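Side-chain contacts in geranylgeranyl pyrophosphate synthetase (Pyrococcus horikoshii, PDB 1WY0), which probably catalyses the addition of isopentenyl diphosphate to allylic prenyl diphosphates to make the C20 isoprenoid precursor geranylgeranyl diphosphate: residues L17-I22 and G46-P51; F8-E13 and R50-L55; A68-V73 and F122-R127; H40-G45 and I78-L83; L25-E28 and L34-A37. All blocks are in the same frame, centred on the assembly; numbering follows the deposited sequence.

Overall arrangement
All five contacts are mostly buried, within a protein built largely of helices. Contacts 1 and 2 both join helix 3-25 to helix 49-57 and share Arg50 and Pro51. Contact 1 centres on a salt bridge to a buried arginine, contact 2 on an aromatic face. Helix 69-90 serves contacts 3 and 4. In contact 3 it packs on helix 107-126, with an exposed arginine at the edge. In contact 4 it meets the loop that leads into helix 49-57, mainly by van der Waals touch. Contact 5, whose centre lies about 23 Å from the centre of the chain, closes the turn between helices 3-25 and 32-40. Contacts 3, 4 and 5 also reach the second subunit.

Contact 1: residues L17-I22 and G46-P51; sequences LIDEKI and GKRVRP
Asp19 and Arg48 form a salt bridge in which one carboxylate oxygen takes both contacts. Asp19 OD1 lies 2.7 Å from Arg48 NH2 and 2.8 Å from Arg48 NE. Both hydrogen bonds are weak because they are bent, with N-H...O angles near 128°. The carboxylate approaches the guanidinium at its edge, but the two planes stand 77° apart. Arg48 also has partners outside the two segments. NH2 donates to the backbone O of Pro42, and NH1 forms a salt bridge with Glu76. These bonds fix the rotation of the flat group. Its faces are covered as well. Ile22 CD1 sits 4.2 Å above the plane, over the centre, and Gly46 O lies on the opposite face, nearer the rim. The arginine chain bends at its second torsion (chi2 -56°), which turns the guanidinium across the carboxylate of Asp19. A leucine here would probably leave the carboxylates of Asp19 and Glu76 without their shared positive mate. Away from the charged pair the contact is apolar. Ile18 CG2, anti to its own backbone N, meets Pro51 CB at 4.0 Å. Arg48 itself is the N-cap of helix 49-57, so the salt bridge ties the start of that helix to helix 3-25. The segment 46-51 reads GKRVRP and belongs to the GGKRxRP motif of trans-prenyl diphosphate synthases, which in relatives binds the diphosphate of isopentenyl diphosphate.

Contact 2: residues F8-E13 and R50-L55; sequences FARIKE and RPFVVL
Phe52 projects from helix 49-57 toward helix 3-25, where it meets Ile11 and Arg10. Its CB starts the reach: CG stands anti to the backbone N (chi1 -177°), which carries the ring to helix 3-25. CG is 3.9 Å from Ile11 CG1. Along the CD2-CE2 edge of the ring both atoms also meet this methylene, with CE2 to Ile11 CG1 at 3.6 Å. Along the CD1-CE1 edge both atoms lie against the Ile11 backbone, with CE1 to Ile11 CA at 3.5 Å, and CD1 also meets CG1. CG1 thus sits over the ring centre, 3.5 Å from the centroid and 8° off the normal, a well-placed CH-pi contact. Toward the tip Arg10 NH2 meets Phe52 CE1 at 3.5 Å and Phe52 CZ at 3.6 Å. The guanidinium plane is turned 39° from the ring, so the two groups are not stacked flat. Arg10 NE forms a salt bridge with Asp329. Leu7 and Lys14 of helix 3-25 also touch Phe52. The chemistry is therefore mainly dispersion and CH-pi. The arginine touches the ring, but its charge is matched outside the contact, by Asp329.

Contact 3: residues A68-V73 and F122-R127; sequences AIYPAV and FEAVAR
Tyr70, Ala124 and Arg127 bury most of the surface here. Tyr70 lies at the start of helix 69-90, and its side chain packs on Ala124 and Arg127. The two backbones come close, with 5.2 Å between the CA atoms of Tyr70 and Ala124. The small alanine permits this. Its CB is 3.5 Å from Tyr70 O, and its own O is 3.2 Å from Tyr70 CB. Ala124 CB also meets Val73 CG1 at 4.1 Å, one turn further along helix 69-90. Both helices belong to the all-helical trans-prenyltransferase fold, and helix 107-126 also reaches the dimer interface. There Phe122 stacks on Phe122 of the second subunit. Arg127 covers one face of the Tyr70 ring. Its CB lies 3.9 Å from the ring centroid, 14° off the normal, as a CH-pi contact. The chain then runs extended along the ring, and CD comes within 3.5 Å of Tyr70 CE2. Beyond it the guanidinium turns its edge to Tyr70 OH, with the two planes 61° apart. A serine in place of Tyr70 would probably open a gap beside Ala124 and leave the aliphatic part of Arg127 without a face to lie on, its head still tied to its carboxylates. That head is held twice: NH2 makes a salt bridge with Glu123 OE2 at 3.1 Å, and NH1 makes another with Glu24 of helix 3-25.

Contact 4: residues H40-G45 and I78-L83; sequences HYPLAG and IHNYSL
Tyr41 and Pro42 meet Asn80 and Leu83 in a buried van der Waals contact between a loop and a helix. The loop follows helix 32-40 and runs into the GGKRxRP motif. Helix 69-90 carries the sequence DDIMD, the aspartate-rich DDxxD motif of trans-prenyl diphosphate synthases, which in relatives binds magnesium with the allylic substrate. The contact thus joins the neighbourhoods of two signature motifs. Asn80 meets the loop with its amide. Its OD1 lies 3.4 Å from Tyr41 CB, and its CG lies 3.8 Å from Pro42 CG. The amide is anchored on its own helix, because ND2 donates to the backbone O of Glu76. The Pro42 ring crosses the amide at a slant, while Pro42 O accepts a hydrogen bond from Arg48. One turn on from Asn80, Leu83 is crossed obliquely by Tyr41. Tyr41 CD2 is 3.8 Å from Leu83 CB. The ring torsion (chi2 -10°) helps turn the CD2-CE2 side to the helix. At the far end Tyr41 OH has weak hydrogen bonds to Asp87, within the DDIMD sequence, and to the backbone N of Val101. Tyr81 points away from the loop, and with Cys150 it binds a mercury ion seen in the crystal. Where the tyrosine ring edge meets the helix backbone, Tyr41 CE2 is 3.8 Å from Leu83 C, which lies in the plane of the ring.

Contact 5: residues L25-E28 and L34-A37; sequences LIPE and LYEA
Tyr35, whose ring packs on Ile26 and Pro27, has a hydroxyl with two polar partners outside the contact. Its OH is hydrogen-bonded to Glu151 of the second subunit and more weakly to Lys29. The ring itself lies against the backbone of the loop. Pro27 O is 3.2 Å from Tyr35 CD1 and 3.4 Å from Tyr35 CB, approaching the ring obliquely. At the edge of the ring Ile26 CA lies 4.0 Å from Tyr35 CE1. Pro27 and Tyr35 run side by side and point the same way, with Pro27 CD 4.1 Å from Tyr35 CE1. Ile26 is where the chain leaves helical geometry (phi -120°, psi 76°), so the tyrosine packs on the turn that ends helix 3-25. This is the loop connection between helices 3-25 and 32-40 of the all-helical prenyltransferase fold. The ring also touches Leu116 and Lys120 of helix 107-126. Charge gathers on the outer side. Glu28 OE2 and Glu36 OE2 come within 4.6 Å, and their repulsion is probably eased by Arg39, which lies outside both segments. Arg39 NE makes a salt bridge with Glu36, and Arg39 NH2 a long, weak ion pair with Glu28. Its NH1 also donates to Ile26 O, while the preceding carbonyl, Leu25 O, accepts a hydrogen bond from Lys120.

Contact 1: residues L17-I22 and G46-P51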
# COMPACT_ATOMS: atom_id res chain seq x y z
N LEU A 17 25.31 -1.58 -3.75
CA LEU A 17 24.65 -1.22 -5.00
C LEU A 17 23.17 -1.04 -4.75
O LEU A 17 22.55 -0.08 -5.21
CB LEU A 17 24.84 -2.33 -6.04
CG LEU A 17 26.21 -2.99 -6.17
CD1 LEU A 17 26.05 -4.36 -6.82
CD2 LEU A 17 27.14 -2.11 -6.99
N ILE A 18 22.60 -1.99 -4.02
CA ILE A 18 21.19 -1.97 -3.71
C ILE A 18 20.84 -0.74 -2.89
O ILE A 18 19.85 -0.07 -3.17
CB ILE A 18 20.80 -3.24 -2.95
CG1 ILE A 18 21.12 -4.45 -3.83
CG2 ILE A 18 19.32 -3.20 -2.55
CD1 ILE A 18 20.32 -4.52 -5.11
N ASP A 19 21.66 -0.42 -1.90
CA ASP A 19 21.38 0.73 -1.06
C ASP A 19 21.41 2.07 -1.77
O ASP A 19 20.63 2.96 -1.44
CB ASP A 19 22.31 0.75 0.16
CG ASP A 19 21.83 -0.17 1.26
OD1 ASP A 19 20.60 -0.32 1.39
OD2 ASP A 19 22.66 -0.74 1.99
N GLU A 20 22.31 2.24 -2.73
CA GLU A 20 22.36 3.51 -3.45
C GLU A 20 21.02 3.71 -4.16
O GLU A 20 20.42 4.78 -4.10
CB GLU A 20 23.50 3.50 -4.48
CG GLU A 20 24.90 3.55 -3.88
CD GLU A 20 25.99 3.56 -4.94
OE1 GLU A 20 26.83 4.50 -4.92
OE2 GLU A 20 26.01 2.64 -5.79
N LYS A 21 20.54 2.66 -4.83
CA LYS A 21 19.27 2.74 -5.55
C LYS A 21 18.09 2.99 -4.63
O LYS A 21 17.19 3.78 -4.95
CB LYS A 21 19.03 1.45 -6.35
CG LYS A 21 20.01 1.28 -7.51
CD LYS A 21 20.09 2.53 -8.36
CE LYS A 21 21.20 2.45 -9.40
NZ LYS A 21 21.33 3.72 -10.16
N ILE A 22 18.09 2.34 -3.47
CA ILE A 22 17.01 2.52 -2.51
C ILE A 22 16.89 3.97 -2.09
O ILE A 22 15.82 4.57 -2.16
CB ILE A 22 17.23 1.66 -1.24
CG1 ILE A 22 16.86 0.20 -1.53
CG2 ILE A 22 16.40 2.21 -0.08
CD1 ILE A 22 17.08 -0.73 -0.38
N GLY A 46 19.57 -2.90 7.30
CA GLY A 46 19.22 -4.29 7.00
C GLY A 46 20.27 -4.92 6.08
O GLY A 46 20.98 -4.25 5.35
N LYS A 47 20.38 -6.26 6.17
CA LYS A 47 21.43 -6.95 5.42
C LYS A 47 21.05 -7.16 3.95
O LYS A 47 21.88 -7.54 3.13
CB LYS A 47 21.69 -8.29 6.10
CG LYS A 47 22.32 -8.12 7.49
CD LYS A 47 22.62 -9.46 8.16
CE LYS A 47 23.02 -9.30 9.63
NZ LYS A 47 24.08 -10.25 9.96
N ARG A 48 19.80 -6.91 3.59
CA ARG A 48 19.34 -7.04 2.22
C ARG A 48 19.44 -8.47 1.68
O ARG A 48 19.84 -8.68 0.54
CB ARG A 48 20.15 -6.12 1.29
CG ARG A 48 20.45 -4.73 1.83
CD ARG A 48 19.20 -3.96 2.25
NE ARG A 48 19.53 -2.58 2.60
CZ ARG A 48 18.81 -1.81 3.40
NH1 ARG A 48 17.70 -2.27 3.96
NH2 ARG A 48 19.20 -0.57 3.66
N VAL A 49 19.07 -9.44 2.50
CA VAL A 49 19.11 -10.84 2.09
C VAL A 49 18.22 -11.13 0.89
O VAL A 49 18.60 -11.88 -0.01
CB VAL A 49 18.69 -11.77 3.24
CG1 VAL A 49 18.49 -13.18 2.73
CG2 VAL A 49 19.76 -11.76 4.33
N ARG A 50 17.03 -10.54 0.87
CA ARG A 50 16.11 -10.75 -0.24
C ARG A 50 16.70 -10.25 -1.55
O ARG A 50 16.72 -10.98 -2.54
CB ARG A 50 14.76 -10.09 0.06
CG ARG A 50 14.00 -10.86 1.13
CD ARG A 50 12.73 -10.18 1.60
NE ARG A 50 12.17 -10.93 2.72
CZ ARG A 50 12.74 -11.02 3.92
NH1 ARG A 50 13.88 -10.40 4.17
NH2 ARG A 50 12.18 -11.76 4.86
N PRO A 51 17.18 -9.00 -1.58
CA PRO A 51 17.76 -8.47 -2.81
C PRO A 51 18.96 -9.34 -3.22
O PRO A 51 19.18 -9.59 -4.41
CB PRO A 51 18.18 -7.06 -2.42
CG PRO A 51 17.22 -6.70 -1.35
CD PRO A 51 17.13 -7.96 -0.53

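Contact 2: residues F8-E13 and R50-L55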
# COMPACT_ATOMS: atom_id res chain seq x y z
N PHE A 8 28.99 -13.39 3.89
CA PHE A 8 28.48 -12.12 4.38
C PHE A 8 29.28 -10.98 3.78
O PHE A 8 28.81 -9.84 3.74
CB PHE A 8 28.56 -12.06 5.91
CG PHE A 8 27.61 -13.00 6.59
CD1 PHE A 8 26.36 -13.27 6.05
CD2 PHE A 8 27.96 -13.61 7.80
CE1 PHE A 8 25.47 -14.12 6.69
CE2 PHE A 8 27.08 -14.46 8.45
CZ PHE A 8 25.83 -14.71 7.89
N ALA A 9 30.48 -11.29 3.32
CA ALA A 9 31.34 -10.30 2.70
C ALA A 9 30.77 -9.99 1.32
O ALA A 9 30.78 -8.84 0.87
CB ALA A 9 32.76 -10.84 2.58
N ARG A 10 30.26 -11.02 0.66
CA ARG A 10 29.65 -10.87 -0.64
C ARG A 10 28.32 -10.17 -0.50
O ARG A 10 28.03 -9.19 -1.18
CB ARG A 10 29.45 -12.27 -1.24
CG ARG A 10 30.76 -12.91 -1.68
CD ARG A 10 30.68 -13.46 -3.11
NE ARG A 10 29.30 -13.76 -3.48
CZ ARG A 10 28.63 -12.82 -4.17
NH1 ARG A 10 29.23 -11.68 -4.49
NH2 ARG A 10 27.38 -13.05 -4.57
N ILE A 11 27.50 -10.70 0.41
CA ILE A 11 26.18 -10.14 0.68
C ILE A 11 26.31 -8.64 0.93
O ILE A 11 25.59 -7.84 0.33
CB ILE A 11 25.55 -10.80 1.93
CG1 ILE A 11 25.26 -12.27 1.64
CG2 ILE A 11 24.27 -10.07 2.32
CD1 ILE A 11 24.81 -13.04 2.87
N LYS A 12 27.23 -8.28 1.82
CA LYS A 12 27.46 -6.88 2.17
C LYS A 12 27.98 -6.10 0.97
O LYS A 12 27.78 -4.89 0.87
CB LYS A 12 28.46 -6.77 3.31
CG LYS A 12 28.63 -5.36 3.86
CD LYS A 12 29.71 -5.31 4.93
CE LYS A 12 29.63 -4.03 5.76
NZ LYS A 12 28.91 -4.21 7.06
N GLU A 13 28.66 -6.81 0.07
CA GLU A 13 29.22 -6.20 -1.14
C GLU A 13 28.09 -5.76 -2.06
O GLU A 13 28.10 -4.65 -2.59
CB GLU A 13 30.12 -7.21 -1.85
CG GLU A 13 31.04 -6.62 -2.89
CD GLU A 13 31.67 -7.69 -3.77
OE1 GLU A 13 32.49 -8.49 -3.26
OE2 GLU A 13 31.35 -7.73 -4.98
N ARG A 50 17.03 -10.54 0.87
CA ARG A 50 16.11 -10.75 -0.24
C ARG A 50 16.70 -10.25 -1.55
O ARG A 50 16.72 -10.98 -2.54
CB ARG A 50 14.76 -10.09 0.06
CG ARG A 50 14.00 -10.86 1.13
CD ARG A 50 12.73 -10.18 1.60
NE ARG A 50 12.17 -10.93 2.72
CZ ARG A 50 12.74 -11.02 3.92
NH1 ARG A 50 13.88 -10.40 4.17
NH2 ARG A 50 12.18 -11.76 4.86
N PRO A 51 17.18 -9.00 -1.58
CA PRO A 51 17.76 -8.47 -2.81
C PRO A 51 18.96 -9.34 -3.22
O PRO A 51 19.18 -9.59 -4.41
CB PRO A 51 18.18 -7.06 -2.42
CG PRO A 51 17.22 -6.70 -1.35
CD PRO A 51 17.13 -7.96 -0.53
N PHE A 52 19.73 -9.79 -2.24
CA PHE A 52 20.89 -10.63 -2.50
C PHE A 52 20.45 -11.89 -3.24
O PHE A 52 21.13 -12.36 -4.14
CB PHE A 52 21.58 -11.03 -1.19
CG PHE A 52 22.84 -11.85 -1.39
CD1 PHE A 52 23.99 -11.27 -1.91
CD2 PHE A 52 22.86 -13.20 -1.08
CE1 PHE A 52 25.15 -12.02 -2.10
CE2 PHE A 52 24.01 -13.97 -1.28
CZ PHE A 52 25.16 -13.37 -1.79
N VAL A 53 19.31 -12.44 -2.85
CA VAL A 53 18.81 -13.64 -3.49
C VAL A 53 18.45 -13.33 -4.93
O VAL A 53 18.61 -14.17 -5.82
CB VAL A 53 17.60 -14.19 -2.73
CG1 VAL A 53 16.94 -15.33 -3.51
CG2 VAL A 53 18.05 -14.69 -1.37
N VAL A 54 17.99 -12.11 -5.16
CA VAL A 54 17.62 -11.70 -6.51
C VAL A 54 18.86 -11.71 -7.41
O VAL A 54 18.94 -12.49 -8.36
CB VAL A 54 17.01 -10.27 -6.52
CG1 VAL A 54 16.68 -9.87 -7.94
CG2 VAL A 54 15.75 -10.23 -5.65
N LEU A 55 19.81 -10.83 -7.11
CA LEU A 55 21.04 -10.71 -7.90
C LEU A 55 21.81 -12.03 -7.97
O LEU A 55 22.37 -12.36 -9.00
CB LEU A 55 21.94 -9.61 -7.32
CG LEU A 55 21.27 -8.24 -7.18
CD1 LEU A 55 22.26 -7.23 -6.62
CD2 LEU A 55 20.75 -7.79 -8.53

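Contact 3: residues A68-V73 and F122-R127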
# COMPACT_ATOMS: atom_id res chain seq x y z
N ALA A 68 19.34 -6.84 -12.66
CA ALA A 68 18.30 -7.17 -11.69
C ALA A 68 18.38 -6.29 -10.44
O ALA A 68 17.92 -6.66 -9.36
CB ALA A 68 18.47 -8.64 -11.30
N ILE A 69 18.96 -5.09 -10.60
CA ILE A 69 19.15 -4.22 -9.43
C ILE A 69 17.84 -3.54 -9.00
O ILE A 69 17.41 -3.59 -7.85
CB ILE A 69 20.20 -3.16 -9.77
CG1 ILE A 69 21.58 -3.80 -9.91
CG2 ILE A 69 20.29 -2.14 -8.62
CD1 ILE A 69 22.04 -4.49 -8.62
N TYR A 70 17.14 -2.86 -9.90
CA TYR A 70 15.90 -2.20 -9.52
C TYR A 70 14.81 -3.20 -9.11
O TYR A 70 14.01 -2.91 -8.22
CB TYR A 70 15.39 -1.28 -10.62
CG TYR A 70 16.01 0.09 -10.57
CD1 TYR A 70 17.12 0.42 -11.35
CD2 TYR A 70 15.48 1.08 -9.74
CE1 TYR A 70 17.68 1.69 -11.30
CE2 TYR A 70 16.03 2.35 -9.68
CZ TYR A 70 17.13 2.65 -10.47
OH TYR A 70 17.68 3.92 -10.42
N PRO A 71 14.75 -4.36 -9.77
CA PRO A 71 13.73 -5.34 -9.39
C PRO A 71 14.03 -5.90 -8.00
O PRO A 71 13.12 -6.28 -7.26
CB PRO A 71 13.85 -6.40 -10.48
CG PRO A 71 14.18 -5.58 -11.67
CD PRO A 71 15.24 -4.64 -11.13
N ALA A 72 15.31 -5.95 -7.65
CA ALA A 72 15.73 -6.43 -6.34
C ALA A 72 15.38 -5.34 -5.33
O ALA A 72 14.98 -5.62 -4.21
CB ALA A 72 17.22 -6.70 -6.32
N VAL A 73 15.55 -4.09 -5.75
CA VAL A 73 15.23 -2.96 -4.89
C VAL A 73 13.74 -2.97 -4.58
O VAL A 73 13.33 -2.72 -3.45
CB VAL A 73 15.62 -1.63 -5.56
CG1 VAL A 73 15.02 -0.45 -4.80
CG2 VAL A 73 17.14 -1.50 -5.60
N PHE A 122 7.08 -0.31 -6.87
CA PHE A 122 6.66 -0.38 -8.25
C PHE A 122 7.31 0.71 -9.09
O PHE A 122 7.49 0.59 -10.29
CB PHE A 122 5.14 -0.23 -8.29
CG PHE A 122 4.48 -1.50 -7.84
CD1 PHE A 122 4.36 -2.56 -8.72
CD2 PHE A 122 4.00 -1.60 -6.54
CE1 PHE A 122 3.76 -3.74 -8.31
CE2 PHE A 122 3.39 -2.79 -6.13
CZ PHE A 122 3.27 -3.86 -7.01
N GLU A 123 7.73 1.81 -8.47
CA GLU A 123 8.44 2.75 -9.29
C GLU A 123 9.80 2.19 -9.60
O GLU A 123 10.36 2.40 -10.67
CB GLU A 123 8.61 4.05 -8.52
CG GLU A 123 9.08 5.17 -9.43
CD GLU A 123 9.72 6.27 -8.61
OE1 GLU A 123 9.19 6.59 -7.56
OE2 GLU A 123 10.72 6.82 -9.05
N ALA A 124 10.33 1.36 -8.69
CA ALA A 124 11.58 0.65 -8.92
C ALA A 124 11.40 -0.39 -10.02
O ALA A 124 12.28 -0.58 -10.86
CB ALA A 124 12.04 -0.03 -7.64
N VAL A 125 10.26 -1.07 -10.01
CA VAL A 125 9.97 -2.07 -11.03
C VAL A 125 9.94 -1.43 -12.41
O VAL A 125 10.43 -1.99 -13.38
CB VAL A 125 8.61 -2.75 -10.78
CG1 VAL A 125 8.25 -3.64 -11.96
CG2 VAL A 125 8.67 -3.58 -9.51
N ALA A 126 9.34 -0.24 -12.49
CA ALA A 126 9.24 0.47 -13.76
C ALA A 126 10.61 0.88 -14.30
O ALA A 126 10.87 0.73 -15.49
CB ALA A 126 8.34 1.69 -13.59
N ARG A 127 11.48 1.38 -13.43
CA ARG A 127 12.83 1.80 -13.84
C ARG A 127 13.73 0.66 -14.33
O ARG A 127 14.82 0.91 -14.83
CB ARG A 127 13.55 2.51 -12.69
CG ARG A 127 12.97 3.85 -12.30
CD ARG A 127 13.90 4.56 -11.34
NE ARG A 127 13.39 5.86 -10.93
CZ ARG A 127 14.06 6.71 -10.16
NH1 ARG A 127 15.28 6.40 -9.73
NH2 ARG A 127 13.52 7.87 -9.81

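Contact 4: residues H40-G45 and I78-L83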
# COMPACT_ATOMS: atom_id res chain seq x y z
N HIS A 40 13.36 5.36 7.72
CA HIS A 40 13.73 4.78 9.01
C HIS A 40 14.16 3.31 9.01
O HIS A 40 15.25 2.98 9.48
CB HIS A 40 12.60 5.00 10.03
CG HIS A 40 12.99 4.65 11.43
ND1 HIS A 40 13.97 5.33 12.12
CD2 HIS A 40 12.56 3.68 12.26
CE1 HIS A 40 14.13 4.78 13.31
NE2 HIS A 40 13.28 3.78 13.43
N TYR A 41 13.32 2.40 8.52
CA TYR A 41 13.74 1.00 8.54
C TYR A 41 14.87 0.70 7.56
O TYR A 41 15.81 -0.02 7.90
CB TYR A 41 12.55 0.06 8.30
CG TYR A 41 11.64 -0.07 9.51
CD1 TYR A 41 12.01 0.44 10.75
CD2 TYR A 41 10.41 -0.72 9.40
CE1 TYR A 41 11.18 0.31 11.86
CE2 TYR A 41 9.57 -0.86 10.50
CZ TYR A 41 9.95 -0.34 11.72
OH TYR A 41 9.11 -0.47 12.81
N PRO A 42 14.80 1.23 6.33
CA PRO A 42 15.86 1.00 5.34
C PRO A 42 17.23 1.45 5.87
O PRO A 42 18.25 0.85 5.54
CB PRO A 42 15.39 1.81 4.14
CG PRO A 42 13.91 1.63 4.21
CD PRO A 42 13.63 1.85 5.68
N LEU A 43 17.24 2.51 6.67
CA LEU A 43 18.43 3.11 7.27
C LEU A 43 18.96 2.29 8.46
O LEU A 43 20.06 2.48 8.95
CB LEU A 43 18.07 4.53 7.75
CG LEU A 43 18.32 5.62 6.71
CD1 LEU A 43 18.01 7.01 7.26
CD2 LEU A 43 19.77 5.66 6.22
N ALA A 44 18.10 1.38 8.96
CA ALA A 44 18.54 0.58 10.09
C ALA A 44 19.73 -0.31 9.71
O ALA A 44 20.38 -0.91 10.54
CB ALA A 44 17.36 -0.27 10.55
N GLY A 45 19.96 -0.39 8.38
CA GLY A 45 21.12 -1.12 7.88
C GLY A 45 20.83 -2.61 7.69
O GLY A 45 21.67 -3.47 7.91
N ILE A 78 9.32 -3.57 -0.78
CA ILE A 78 8.09 -4.25 -0.40
C ILE A 78 8.26 -4.86 0.98
O ILE A 78 7.38 -4.75 1.82
CB ILE A 78 7.72 -5.35 -1.42
CG1 ILE A 78 7.07 -4.70 -2.64
CG2 ILE A 78 6.75 -6.35 -0.77
CD1 ILE A 78 6.56 -5.67 -3.68
N HIS A 79 9.40 -5.50 1.21
CA HIS A 79 9.67 -6.11 2.51
C HIS A 79 9.61 -5.04 3.60
O HIS A 79 9.05 -5.27 4.68
CB HIS A 79 11.07 -6.76 2.51
CG HIS A 79 11.55 -7.17 3.88
ND1 HIS A 79 10.93 -8.15 4.63
CD2 HIS A 79 12.58 -6.73 4.63
CE1 HIS A 79 11.56 -8.29 5.78
NE2 HIS A 79 12.57 -7.44 5.80
N ASN A 80 10.20 -3.88 3.33
CA ASN A 80 10.21 -2.81 4.32
C ASN A 80 8.83 -2.25 4.61
O ASN A 80 8.50 -1.97 5.76
CB ASN A 80 11.17 -1.69 3.89
CG ASN A 80 12.58 -1.94 4.37
OD1 ASN A 80 12.85 -1.95 5.57
ND2 ASN A 80 13.50 -2.16 3.43
N TYR A 81 8.01 -2.07 3.59
CA TYR A 81 6.67 -1.56 3.82
C TYR A 81 5.86 -2.56 4.67
O TYR A 81 5.02 -2.15 5.47
CB TYR A 81 5.95 -1.31 2.48
CG TYR A 81 4.70 -2.13 2.26
CD1 TYR A 81 4.73 -3.32 1.54
CD2 TYR A 81 3.46 -1.69 2.74
CE1 TYR A 81 3.57 -4.05 1.29
CE2 TYR A 81 2.29 -2.42 2.50
CZ TYR A 81 2.35 -3.59 1.77
OH TYR A 81 1.20 -4.28 1.48
N SER A 82 6.12 -3.86 4.49
CA SER A 82 5.38 -4.84 5.28
C SER A 82 5.76 -4.78 6.76
O SER A 82 4.99 -5.11 7.65
CB SER A 82 5.68 -6.23 4.72
OG SER A 82 6.98 -6.64 5.15
N LEU A 83 7.03 -4.39 7.00
CA LEU A 83 7.50 -4.28 8.38
C LEU A 83 6.83 -3.11 9.10
O LEU A 83 6.47 -3.18 10.27
CB LEU A 83 9.01 -4.07 8.35
CG LEU A 83 9.76 -5.31 7.84
CD1 LEU A 83 11.28 -5.16 7.96
CD2 LEU A 83 9.39 -6.58 8.61

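Contact 5: residues L25-E28 and L34-A37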
# COMPACT_ATOMS: atom_id res chain seq x y z
N LEU A 25 15.58 6.58 -4.51
CA LEU A 25 14.14 6.47 -4.68
C LEU A 25 13.46 7.14 -3.48
O LEU A 25 12.45 7.82 -3.63
CB LEU A 25 13.70 5.00 -4.75
CG LEU A 25 13.81 4.27 -6.10
CD1 LEU A 25 13.46 2.82 -5.91
CD2 LEU A 25 12.88 4.90 -7.12
N ILE A 26 14.02 6.95 -2.29
CA ILE A 26 13.48 7.58 -1.09
C ILE A 26 14.53 8.47 -0.45
O ILE A 26 15.15 8.13 0.56
CB ILE A 26 12.95 6.54 -0.05
CG1 ILE A 26 14.04 5.54 0.34
CG2 ILE A 26 11.78 5.76 -0.63
CD1 ILE A 26 13.60 4.56 1.42
N PRO A 27 14.77 9.64 -1.06
CA PRO A 27 15.71 10.64 -0.57
C PRO A 27 15.06 11.58 0.45
O PRO A 27 13.87 11.52 0.73
CB PRO A 27 16.19 11.45 -1.79
CG PRO A 27 14.95 11.49 -2.69
CD PRO A 27 14.21 10.13 -2.31
N GLU A 28 15.89 12.45 1.05
CA GLU A 28 15.37 13.40 2.02
C GLU A 28 14.74 14.62 1.33
O GLU A 28 15.37 15.65 1.12
CB GLU A 28 16.53 13.85 2.91
CG GLU A 28 17.50 12.71 3.23
CD GLU A 28 18.71 13.27 3.93
OE1 GLU A 28 19.60 13.78 3.26
OE2 GLU A 28 18.77 13.19 5.16
N LEU A 34 7.54 12.49 6.07
CA LEU A 34 7.10 11.28 5.39
C LEU A 34 8.30 10.47 4.88
O LEU A 34 8.33 9.25 4.94
CB LEU A 34 6.22 11.69 4.22
CG LEU A 34 5.91 10.53 3.27
CD1 LEU A 34 4.99 9.49 3.91
CD2 LEU A 34 5.23 10.98 1.99
N TYR A 35 9.30 11.20 4.34
CA TYR A 35 10.39 10.48 3.69
C TYR A 35 11.43 9.96 4.70
O TYR A 35 12.16 9.02 4.45
CB TYR A 35 11.07 11.43 2.70
CG TYR A 35 10.46 11.27 1.35
CD1 TYR A 35 10.96 10.32 0.48
CD2 TYR A 35 9.38 12.07 0.97
CE1 TYR A 35 10.39 10.15 -0.78
CE2 TYR A 35 8.81 11.91 -0.29
CZ TYR A 35 9.32 10.96 -1.16
OH TYR A 35 8.75 10.79 -2.41
N GLU A 36 11.49 10.60 5.88
CA GLU A 36 12.36 10.08 6.92
C GLU A 36 11.69 8.90 7.64
O GLU A 36 12.33 7.94 8.06
CB GLU A 36 12.65 11.20 7.92
CG GLU A 36 14.14 11.52 8.00
CD GLU A 36 14.94 10.24 7.91
OE1 GLU A 36 14.60 9.29 8.59
OE2 GLU A 36 15.92 10.22 7.16
N ALA A 37 10.36 9.01 7.78
CA ALA A 37 9.60 7.90 8.34
C ALA A 37 9.74 6.66 7.45
O ALA A 37 9.99 5.56 7.92
CB ALA A 37 8.14 8.32 8.42